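Local coordinates for YcaO (Methanopyrus kandleri, PDB 6CIB), which probably uses ATP and magnesium ions to activate peptide backbone amides for thioamidation, as a member of the YcaO cyclodehydratase family, at residues V114-T120 with K331-V335; K100-Y106 with V125-E131. All blocks are in the same frame, centred on the assembly; numbering follows the deposited sequence.

Contact 1 (V114-T120 with K331-V335)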
ATOM      1  N   VAL A 114      -5.459  -2.080 -21.178  1.00 37.23           N
ATOM      2  CA  VAL A 114      -4.031  -1.745 -21.178  1.00 37.44           C
ATOM      3  C   VAL A 114      -3.212  -3.040 -21.116  1.00 37.40           C
ATOM      4  O   VAL A 114      -3.525  -3.951 -20.341  1.00 37.64           O
ATOM      5  CB  VAL A 114      -3.630  -0.803 -20.011  1.00 36.28           C
ATOM      6  CG1 VAL A 114      -2.239  -0.231 -20.236  1.00 36.07           C
ATOM      7  CG2 VAL A 114      -4.617   0.346 -19.853  1.00 36.40           C
ATOM      8  N   GLU A 115      -2.168  -3.111 -21.938  1.00 37.85           N
ATOM      9  CA  GLU A 115      -1.282  -4.267 -21.989  1.00 39.13           C
ATOM     10  C   GLU A 115      -0.372  -4.338 -20.760  1.00 38.15           C
ATOM     11  O   GLU A 115       0.402  -3.414 -20.492  1.00 38.56           O
ATOM     12  CB  GLU A 115      -0.441  -4.225 -23.265  1.00 42.11           C
ATOM     13  CG  GLU A 115       0.188  -5.557 -23.660  1.00 44.44           C
ATOM     14  CD  GLU A 115       1.283  -5.394 -24.699  1.00 47.09           C
ATOM     15  OE1 GLU A 115       1.121  -4.563 -25.617  1.00 51.02           O
ATOM     16  OE2 GLU A 115       2.312  -6.091 -24.599  1.00 49.78           O
ATOM     17  N   GLY A 116      -0.496  -5.431 -20.009  1.00 36.67           N
ATOM     18  CA  GLY A 116       0.407  -5.729 -18.907  1.00 37.30           C
ATOM     19  C   GLY A 116       1.308  -6.913 -19.208  1.00 37.14           C
ATOM     20  O   GLY A 116       1.317  -7.431 -20.330  1.00 36.45           O
ATOM     21  N   VAL A 117       2.085  -7.323 -18.209  1.00 37.12           N
ATOM     22  CA  VAL A 117       2.914  -8.531 -18.302  1.00 37.63           C
ATOM     23  C   VAL A 117       2.569  -9.470 -17.141  1.00 36.93           C
ATOM     24  O   VAL A 117       2.502  -9.042 -15.983  1.00 34.77           O
ATOM     25  CB  VAL A 117       4.440  -8.226 -18.307  1.00 37.93           C
ATOM     26  CG1 VAL A 117       5.229  -9.452 -18.755  1.00 37.03           C
ATOM     27  CG2 VAL A 117       4.779  -7.062 -19.234  1.00 39.75           C
ATOM     28  N   ASP A 118       2.330 -10.741 -17.465  1.00 36.22           N
ATOM     29  CA  ASP A 118       2.218 -11.810 -16.463  1.00 34.61           C
ATOM     30  C   ASP A 118       3.622 -12.069 -15.930  1.00 35.25           C
ATOM     31  O   ASP A 118       4.500 -12.518 -16.676  1.00 33.61           O
ATOM     32  CB  ASP A 118       1.644 -13.079 -17.115  1.00 35.85           C
ATOM     33  CG  ASP A 118       1.310 -14.180 -16.116  1.00 34.60           C
ATOM     34  OD1 ASP A 118       2.098 -14.444 -15.183  1.00 36.92           O
ATOM     35  OD2 ASP A 118       0.249 -14.812 -16.287  1.00 35.74           O
ATOM     36  N   LEU A 119       3.841 -11.783 -14.648  1.00 33.21           N
ATOM     37  CA  LEU A 119       5.191 -11.876 -14.076  1.00 33.37           C
ATOM     38  C   LEU A 119       5.663 -13.315 -13.811  1.00 34.17           C
ATOM     39  O   LEU A 119       6.846 -13.540 -13.535  1.00 34.68           O
ATOM     40  CB  LEU A 119       5.336 -10.968 -12.845  1.00 32.89           C
ATOM     41  CG  LEU A 119       5.223  -9.438 -13.057  1.00 31.74           C
ATOM     42  CD1 LEU A 119       5.615  -8.703 -11.785  1.00 30.89           C
ATOM     43  CD2 LEU A 119       6.075  -8.937 -14.221  1.00 30.65           C
ATOM     44  N   THR A 120       4.744 -14.277 -13.902  1.00 34.00           N
ATOM     45  CA  THR A 120       5.099 -15.701 -13.825  1.00 35.01           C
ATOM     46  C   THR A 120       5.579 -16.198 -15.191  1.00 35.80           C
ATOM     47  O   THR A 120       6.692 -16.711 -15.318  1.00 35.37           O
ATOM     48  CB  THR A 120       3.908 -16.558 -13.333  1.00 35.77           C
ATOM     49  OG1 THR A 120       3.502 -16.102 -12.039  1.00 34.87           O
ATOM     50  CG2 THR A 120       4.273 -18.044 -13.251  1.00 35.04           C
ATOM     51  N   LYS A 331      -3.165 -14.731 -10.970  1.00 31.20           N
ATOM     52  CA  LYS A 331      -2.025 -14.219 -11.751  1.00 33.16           C
ATOM     53  C   LYS A 331      -1.431 -12.950 -11.151  1.00 32.42           C
ATOM     54  O   LYS A 331      -2.167 -12.123 -10.603  1.00 31.64           O
ATOM     55  CB  LYS A 331      -2.448 -13.934 -13.196  1.00 33.27           C
ATOM     56  CG  LYS A 331      -2.909 -15.153 -13.974  1.00 36.04           C
ATOM     57  CD  LYS A 331      -3.493 -14.724 -15.310  1.00 38.22           C
ATOM     58  CE  LYS A 331      -3.982 -15.928 -16.092  1.00 39.22           C
ATOM     59  NZ  LYS A 331      -4.208 -15.538 -17.511  1.00 40.63           N
ATOM     60  N   VAL A 332      -0.111 -12.803 -11.277  1.00 30.41           N
ATOM     61  CA  VAL A 332       0.612 -11.589 -10.852  1.00 30.83           C
ATOM     62  C   VAL A 332       0.898 -10.773 -12.106  1.00 31.37           C
ATOM     63  O   VAL A 332       1.729 -11.170 -12.938  1.00 31.27           O
ATOM     64  CB  VAL A 332       1.932 -11.921 -10.103  1.00 30.37           C
ATOM     65  CG1 VAL A 332       2.690 -10.645  -9.713  1.00 29.96           C
ATOM     66  CG2 VAL A 332       1.651 -12.761  -8.867  1.00 30.59           C
ATOM     67  N   ILE A 333       0.185  -9.657 -12.255  1.00 30.66           N
ATOM     68  CA  ILE A 333       0.295  -8.806 -13.449  1.00 31.58           C
ATOM     69  C   ILE A 333       0.902  -7.440 -13.105  1.00 32.76           C
ATOM     70  O   ILE A 333       0.527  -6.822 -12.107  1.00 33.44           O
ATOM     71  CB  ILE A 333      -1.073  -8.641 -14.155  1.00 31.54           C
ATOM     72  CG1 ILE A 333      -1.654 -10.020 -14.550  1.00 31.42           C
ATOM     73  CG2 ILE A 333      -0.954  -7.728 -15.373  1.00 30.85           C
ATOM     74  CD1 ILE A 333      -3.126 -10.017 -14.938  1.00 29.91           C
ATOM     75  N   GLU A 334       1.848  -6.997 -13.935  1.00 33.87           N
ATOM     76  CA  GLU A 334       2.432  -5.659 -13.866  1.00 34.05           C
ATOM     77  C   GLU A 334       2.040  -4.842 -15.111  1.00 35.11           C
ATOM     78  O   GLU A 334       2.166  -5.322 -16.247  1.00 33.50           O
ATOM     79  CB  GLU A 334       3.956  -5.754 -13.757  1.00 35.54           C
ATOM     80  CG  GLU A 334       4.699  -4.430 -13.914  1.00 36.52           C
ATOM     81  CD  GLU A 334       6.186  -4.585 -14.204  1.00 38.68           C
ATOM     82  OE1 GLU A 334       6.699  -5.724 -14.245  1.00 41.80           O
ATOM     83  OE2 GLU A 334       6.856  -3.551 -14.394  1.00 38.50           O
ATOM     84  N   VAL A 335       1.563  -3.619 -14.879  1.00 31.73           N
ATOM     85  CA  VAL A 335       1.290  -2.665 -15.953  1.00 32.99           C
ATOM     86  C   VAL A 335       2.190  -1.445 -15.775  1.00 31.34           C
ATOM     87  O   VAL A 335       2.178  -0.799 -14.727  1.00 30.23           O
ATOM     88  CB  VAL A 335      -0.204  -2.238 -15.990  1.00 34.49           C
ATOM     89  CG1 VAL A 335      -0.462  -1.210 -17.089  1.00 34.28           C
ATOM     90  CG2 VAL A 335      -1.120  -3.445 -16.167  1.00 34.55           C
TER
HETATM   91  O   HOH W   1       1.155 -14.892 -12.646  1.00 29.91           O
HETATM   92  O   HOH W   2      -1.652 -14.273 -18.158  1.00 40.95           O
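The carboxylates of Glu-334 and Asp-118 are the flat groups here, and each meets the other segment through an oxygen. Glu-334 rests OE1 against methyl CD2 of Leu-119 at 3.3 Å, while both leucine methyls lie near the glutamate's CB. That same OE1 forms a long, weak ion pair with Arg-154, and Val-158 of helix 154-177 packs on Leu-119 and Glu-334. Asp-118 crosses Lys-331 at about a right angle, with OD2 beside CG and CD of the lysine's extended chain. The charged atoms, Asp-118 OD2 and Lys-331 NZ, stand 4.7 Å apart and are joined through a water that donates to the acid and accepts from the amine. The other oxygen, Asp-118 OD1, receives Thr-120 N at 2.9 Å nearly along its C-O bond, an Asx turn that suits aspartate to the end of strand 113-118.

Strands 113-118 and 332-336 are antiparallel neighbours inside a five-stranded sheet. Val-117 and Glu-334 form a hydrogen-bonded pair, Val-117 N reaching Glu-334 O at 2.8 Å, and Leu-119 N meets Val-332 O almost straight (174°). Gly-116 suits its place because a CB would collide with Ile-333 CG2 and Glu-334 O. Farther along, Val-114 CG1 meets Val-335 CG1 at 3.7 Å.

Asp-118 OD1 also accepts from Thr-121 N and from a second water, which takes the N-H of Val-332; so many donors would be expected to keep this acid ionised.

Contact 2 (K100-Y106 with V125-E131); sequences KWTPAWY and VYVPANE
Trp-101 presents the far corner of its indole to Glu-131, the two side chains crossing at about a right angle. CZ3 lies against the glutamate's CB and CG, and CH2 comes within 3.6 Å of OE1, with the carboxylate plane turned 70° from the ring. With CG anti to the backbone N (chi1 168°), the indole carries its six-membered ring to Val-127 and Glu-131. Val-127 CG1 meets its edge at CE3, 3.9 Å away, and Pro-103 CG sits over one face, toward the rim. This rigid proline ring, well suited to lie between two indoles, also lays CB over a face of Trp-105, again toward the rim. In the plane of Trp-105, at its edge, sits Glu-131 OE2, 3.5 Å from CZ2.

Strand 124-128 is an outermost strand of its sheet within the chain, and here a single backbone bridge pairs Lys-100 with Tyr-126; beside it Trp-101 N donates to Tyr-126 O at 2.8 Å, nearly straight (172°). Beyond it the loop makes a type I turn from Pro-103 to Tyr-106 and the strand a 3-10 turn at 129-131. Pro-128, having no N-H to give, brings CD to 3.3 Å from Trp-101 O, while its CG meets Pro-103 CD as the rings slide past each other.

The hydroxyl oxygen of Tyr-106 lies against CB of Pro-128 and of Asn-130 while it bonds a water and Asp-139, its ring almost perpendicular to the asparagine's amide. That water accepts from Trp-105 NE1 and Asn-130 ND2 and donates to Tyr-106 OH and Glu-131 OE2; ND2 also bonds Leu-141 O. Glu-131 holds Arg-350 through OE1 and Arg-363 through OE2; an alanine here would probably leave both arginines without this buried acid and the water short of an acceptor.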
ATOM      1  N   LYS A 100      -6.470 -11.964 -21.979  1.00 46.75           N
ATOM      2  CA  LYS A 100      -7.193 -10.900 -21.283  1.00 47.92           C
ATOM      3  C   LYS A 100      -7.561 -11.362 -19.888  1.00 46.82           C
ATOM      4  O   LYS A 100      -7.988 -12.507 -19.706  1.00 47.13           O
ATOM      5  CB  LYS A 100      -8.493 -10.550 -22.013  1.00 48.75           C
ATOM      6  CG  LYS A 100      -8.350  -9.912 -23.381  1.00 48.54           C
ATOM      7  CD  LYS A 100      -9.710  -9.890 -24.056  1.00 50.81           C
ATOM      8  CE  LYS A 100      -9.689  -9.103 -25.352  1.00 54.94           C
ATOM      9  NZ  LYS A 100     -11.032  -9.097 -25.999  1.00 54.79           N
ATOM     10  N   TRP A 101      -7.399 -10.478 -18.907  1.00 43.72           N
ATOM     11  CA  TRP A 101      -7.983 -10.706 -17.596  1.00 43.02           C
ATOM     12  C   TRP A 101      -9.331 -10.001 -17.538  1.00 43.86           C
ATOM     13  O   TRP A 101      -9.408  -8.771 -17.651  1.00 43.64           O
ATOM     14  CB  TRP A 101      -7.051 -10.260 -16.451  1.00 41.13           C
ATOM     15  CG  TRP A 101      -7.737 -10.205 -15.094  1.00 40.60           C
ATOM     16  CD1 TRP A 101      -8.584 -11.144 -14.559  1.00 40.26           C
ATOM     17  CD2 TRP A 101      -7.634  -9.159 -14.113  1.00 39.69           C
ATOM     18  NE1 TRP A 101      -9.024 -10.738 -13.322  1.00 40.05           N
ATOM     19  CE2 TRP A 101      -8.450  -9.533 -13.016  1.00 39.66           C
ATOM     20  CE3 TRP A 101      -6.928  -7.948 -14.052  1.00 39.64           C
ATOM     21  CZ2 TRP A 101      -8.574  -8.737 -11.861  1.00 40.66           C
ATOM     22  CZ3 TRP A 101      -7.057  -7.149 -12.902  1.00 39.30           C
ATOM     23  CH2 TRP A 101      -7.878  -7.550 -11.827  1.00 40.06           C
ATOM     24  N   THR A 102     -10.386 -10.798 -17.378  1.00 44.98           N
ATOM     25  CA  THR A 102     -11.752 -10.294 -17.243  1.00 46.70           C
ATOM     26  C   THR A 102     -12.287 -10.690 -15.860  1.00 49.13           C
ATOM     27  O   THR A 102     -12.654 -11.849 -15.655  1.00 53.55           O
ATOM     28  CB  THR A 102     -12.664 -10.811 -18.380  1.00 45.97           C
ATOM     29  OG1 THR A 102     -12.033 -10.565 -19.642  1.00 45.83           O
ATOM     30  CG2 THR A 102     -14.028 -10.115 -18.364  1.00 46.25           C
ATOM     31  N   PRO A 103     -12.314  -9.734 -14.905  1.00 48.49           N
ATOM     32  CA  PRO A 103     -12.804 -10.018 -13.548  1.00 49.92           C
ATOM     33  C   PRO A 103     -14.259 -10.492 -13.526  1.00 51.60           C
ATOM     34  O   PRO A 103     -15.040 -10.134 -14.418  1.00 49.43           O
ATOM     35  CB  PRO A 103     -12.699  -8.667 -12.844  1.00 50.08           C
ATOM     36  CG  PRO A 103     -11.684  -7.897 -13.614  1.00 49.66           C
ATOM     37  CD  PRO A 103     -11.816  -8.352 -15.033  1.00 49.08           C
ATOM     38  N   ALA A 104     -14.598 -11.276 -12.502  1.00 54.55           N
ATOM     39  CA  ALA A 104     -15.923 -11.897 -12.336  1.00 57.23           C
ATOM     40  C   ALA A 104     -17.112 -10.939 -12.483  1.00 60.54           C
ATOM     41  O   ALA A 104     -18.125 -11.295 -13.093  1.00 62.71           O
ATOM     42  CB  ALA A 104     -15.993 -12.612 -10.992  1.00 56.42           C
ATOM     43  N   TRP A 105     -16.970  -9.730 -11.944  1.00 61.32           N
ATOM     44  CA  TRP A 105     -18.070  -8.759 -11.858  1.00 61.83           C
ATOM     45  C   TRP A 105     -18.504  -8.094 -13.171  1.00 63.02           C
ATOM     46  O   TRP A 105     -19.527  -7.401 -13.201  1.00 64.98           O
ATOM     47  CB  TRP A 105     -17.765  -7.698 -10.790  1.00 60.55           C
ATOM     48  CG  TRP A 105     -16.407  -7.045 -10.912  1.00 59.38           C
ATOM     49  CD1 TRP A 105     -16.069  -5.995 -11.725  1.00 58.70           C
ATOM     50  CD2 TRP A 105     -15.215  -7.393 -10.189  1.00 57.55           C
ATOM     51  NE1 TRP A 105     -14.742  -5.671 -11.556  1.00 57.91           N
ATOM     52  CE2 TRP A 105     -14.195  -6.506 -10.616  1.00 57.17           C
ATOM     53  CE3 TRP A 105     -14.910  -8.362  -9.217  1.00 56.03           C
ATOM     54  CZ2 TRP A 105     -12.885  -6.563 -10.107  1.00 55.77           C
ATOM     55  CZ3 TRP A 105     -13.600  -8.422  -8.712  1.00 54.10           C
ATOM     56  CH2 TRP A 105     -12.607  -7.527  -9.163  1.00 54.18           C
ATOM     57  N   TYR A 106     -17.745  -8.303 -14.249  1.00 63.25           N
ATOM     58  CA  TYR A 106     -18.106  -7.762 -15.563  1.00 65.63           C
ATOM     59  C   TYR A 106     -19.223  -8.577 -16.219  1.00 69.79           C
ATOM     60  O   TYR A 106     -19.007  -9.716 -16.653  1.00 69.11           O
ATOM     61  CB  TYR A 106     -16.886  -7.672 -16.490  1.00 63.48           C
ATOM     62  CG  TYR A 106     -15.999  -6.474 -16.239  1.00 62.10           C
ATOM     63  CD1 TYR A 106     -16.233  -5.255 -16.889  1.00 60.65           C
ATOM     64  CD2 TYR A 106     -14.918  -6.555 -15.350  1.00 60.12           C
ATOM     65  CE1 TYR A 106     -15.417  -4.152 -16.658  1.00 58.36           C
ATOM     66  CE2 TYR A 106     -14.095  -5.461 -15.116  1.00 57.27           C
ATOM     67  CZ  TYR A 106     -14.348  -4.265 -15.768  1.00 57.44           C
ATOM     68  OH  TYR A 106     -13.538  -3.182 -15.531  1.00 55.89           O
ATOM     69  N   VAL A 125      -0.509  -9.861 -21.125  1.00 39.97           N
ATOM     70  CA  VAL A 125      -1.918 -10.025 -20.749  1.00 41.24           C
ATOM     71  C   VAL A 125      -2.580  -8.642 -20.687  1.00 42.13           C
ATOM     72  O   VAL A 125      -2.011  -7.699 -20.126  1.00 42.72           O
ATOM     73  CB  VAL A 125      -2.101 -10.871 -19.446  1.00 39.82           C
ATOM     74  CG1 VAL A 125      -1.359 -10.268 -18.254  1.00 40.21           C
ATOM     75  CG2 VAL A 125      -3.571 -11.099 -19.117  1.00 40.62           C
ATOM     76  N   TYR A 126      -3.762  -8.526 -21.293  1.00 41.90           N
ATOM     77  CA  TYR A 126      -4.524  -7.275 -21.271  1.00 41.76           C
ATOM     78  C   TYR A 126      -5.383  -7.148 -20.024  1.00 40.40           C
ATOM     79  O   TYR A 126      -6.040  -8.099 -19.595  1.00 40.63           O
ATOM     80  CB  TYR A 126      -5.357  -7.097 -22.547  1.00 42.19           C
ATOM     81  CG  TYR A 126      -4.503  -6.775 -23.752  1.00 44.35           C
ATOM     82  CD1 TYR A 126      -4.161  -5.452 -24.055  1.00 44.33           C
ATOM     83  CD2 TYR A 126      -4.006  -7.797 -24.577  1.00 45.02           C
ATOM     84  CE1 TYR A 126      -3.364  -5.153 -25.154  1.00 46.61           C
ATOM     85  CE2 TYR A 126      -3.202  -7.509 -25.674  1.00 47.24           C
ATOM     86  CZ  TYR A 126      -2.888  -6.186 -25.959  1.00 48.34           C
ATOM     87  OH  TYR A 126      -2.099  -5.891 -27.045  1.00 50.63           O
ATOM     88  N   VAL A 127      -5.350  -5.954 -19.444  1.00 39.10           N
ATOM     89  CA  VAL A 127      -6.037  -5.655 -18.193  1.00 38.57           C
ATOM     90  C   VAL A 127      -7.007  -4.511 -18.492  1.00 37.60           C
ATOM     91  O   VAL A 127      -6.643  -3.593 -19.237  1.00 38.92           O
ATOM     92  CB  VAL A 127      -5.002  -5.310 -17.085  1.00 39.12           C
ATOM     93  CG1 VAL A 127      -5.649  -4.729 -15.838  1.00 38.68           C
ATOM     94  CG2 VAL A 127      -4.221  -6.557 -16.697  1.00 40.69           C
ATOM     95  N   PRO A 128      -8.240  -4.564 -17.937  1.00 36.26           N
ATOM     96  CA  PRO A 128      -9.189  -3.462 -18.169  1.00 36.84           C
ATOM     97  C   PRO A 128      -8.626  -2.147 -17.660  1.00 36.17           C
ATOM     98  O   PRO A 128      -7.900  -2.138 -16.656  1.00 36.67           O
ATOM     99  CB  PRO A 128     -10.415  -3.862 -17.334  1.00 36.74           C
ATOM    100  CG  PRO A 128     -10.300  -5.347 -17.162  1.00 37.11           C
ATOM    101  CD  PRO A 128      -8.824  -5.602 -17.060  1.00 36.40           C
ATOM    102  N   ALA A 129      -8.943  -1.058 -18.359  1.00 35.28           N
ATOM    103  CA  ALA A 129      -8.517   0.287 -17.956  1.00 35.29           C
ATOM    104  C   ALA A 129      -8.941   0.633 -16.525  1.00 33.16           C
ATOM    105  O   ALA A 129      -8.183   1.289 -15.810  1.00 33.29           O
ATOM    106  CB  ALA A 129      -9.009   1.337 -18.943  1.00 36.08           C
ATOM    107  N   ASN A 130     -10.117   0.152 -16.109  1.00 32.74           N
ATOM    108  CA  ASN A 130     -10.657   0.377 -14.748  1.00 33.74           C
ATOM    109  C   ASN A 130      -9.831  -0.329 -13.666  1.00 35.64           C
ATOM    110  O   ASN A 130      -9.938  -0.001 -12.480  1.00 37.48           O
ATOM    111  CB  ASN A 130     -12.129  -0.071 -14.660  1.00 33.66           C
ATOM    112  CG  ASN A 130     -12.856   0.477 -13.426  1.00 34.52           C
ATOM    113  OD1 ASN A 130     -13.009   1.689 -13.257  1.00 34.97           O
ATOM    114  ND2 ASN A 130     -13.323  -0.423 -12.569  1.00 33.73           N
ATOM    115  N   GLU A 131      -9.024  -1.302 -14.087  1.00 35.46           N
ATOM    116  CA  GLU A 131      -8.121  -2.015 -13.197  1.00 36.46           C
ATOM    117  C   GLU A 131      -6.694  -1.466 -13.258  1.00 35.91           C
ATOM    118  O   GLU A 131      -5.785  -2.019 -12.636  1.00 35.52           O
ATOM    119  CB  GLU A 131      -8.130  -3.517 -13.518  1.00 37.90           C
ATOM    120  CG  GLU A 131      -9.419  -4.243 -13.168  1.00 40.14           C
ATOM    121  CD  GLU A 131      -9.808  -4.102 -11.709  1.00 42.92           C
ATOM    122  OE1 GLU A 131      -8.928  -4.218 -10.825  1.00 45.95           O
ATOM    123  OE2 GLU A 131     -11.003  -3.880 -11.445  1.00 45.36           O
TER
HETATM  124  O   HOH W   3     -13.182  -3.349 -12.852  1.00 49.28           O

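How the contacts relate
Along the chain the segments alternate: 100-106, 114-120, 125-131, then 331-335 after some 200 residues. Consecutive strands 113-118 and 124-128 are neighbours in one antiparallel sheet, with 332-336 on the other side of 113-118, so contact 1 lies inside the sheet and contact 2 at its outer strand. Their centres are about 11 Å apart. Probable backbone hydrogen bonds, Gly-116 N to Val-125 O and Val-114 N to Val-127 O, join them directly, and Ile-333 packs on Val-127. The same sheet continues through 346-351 to 148-150, where Leu-148 takes part in a magnesium site; neither contact includes a residue of the nucleotide pocket, though both sit on this sheet.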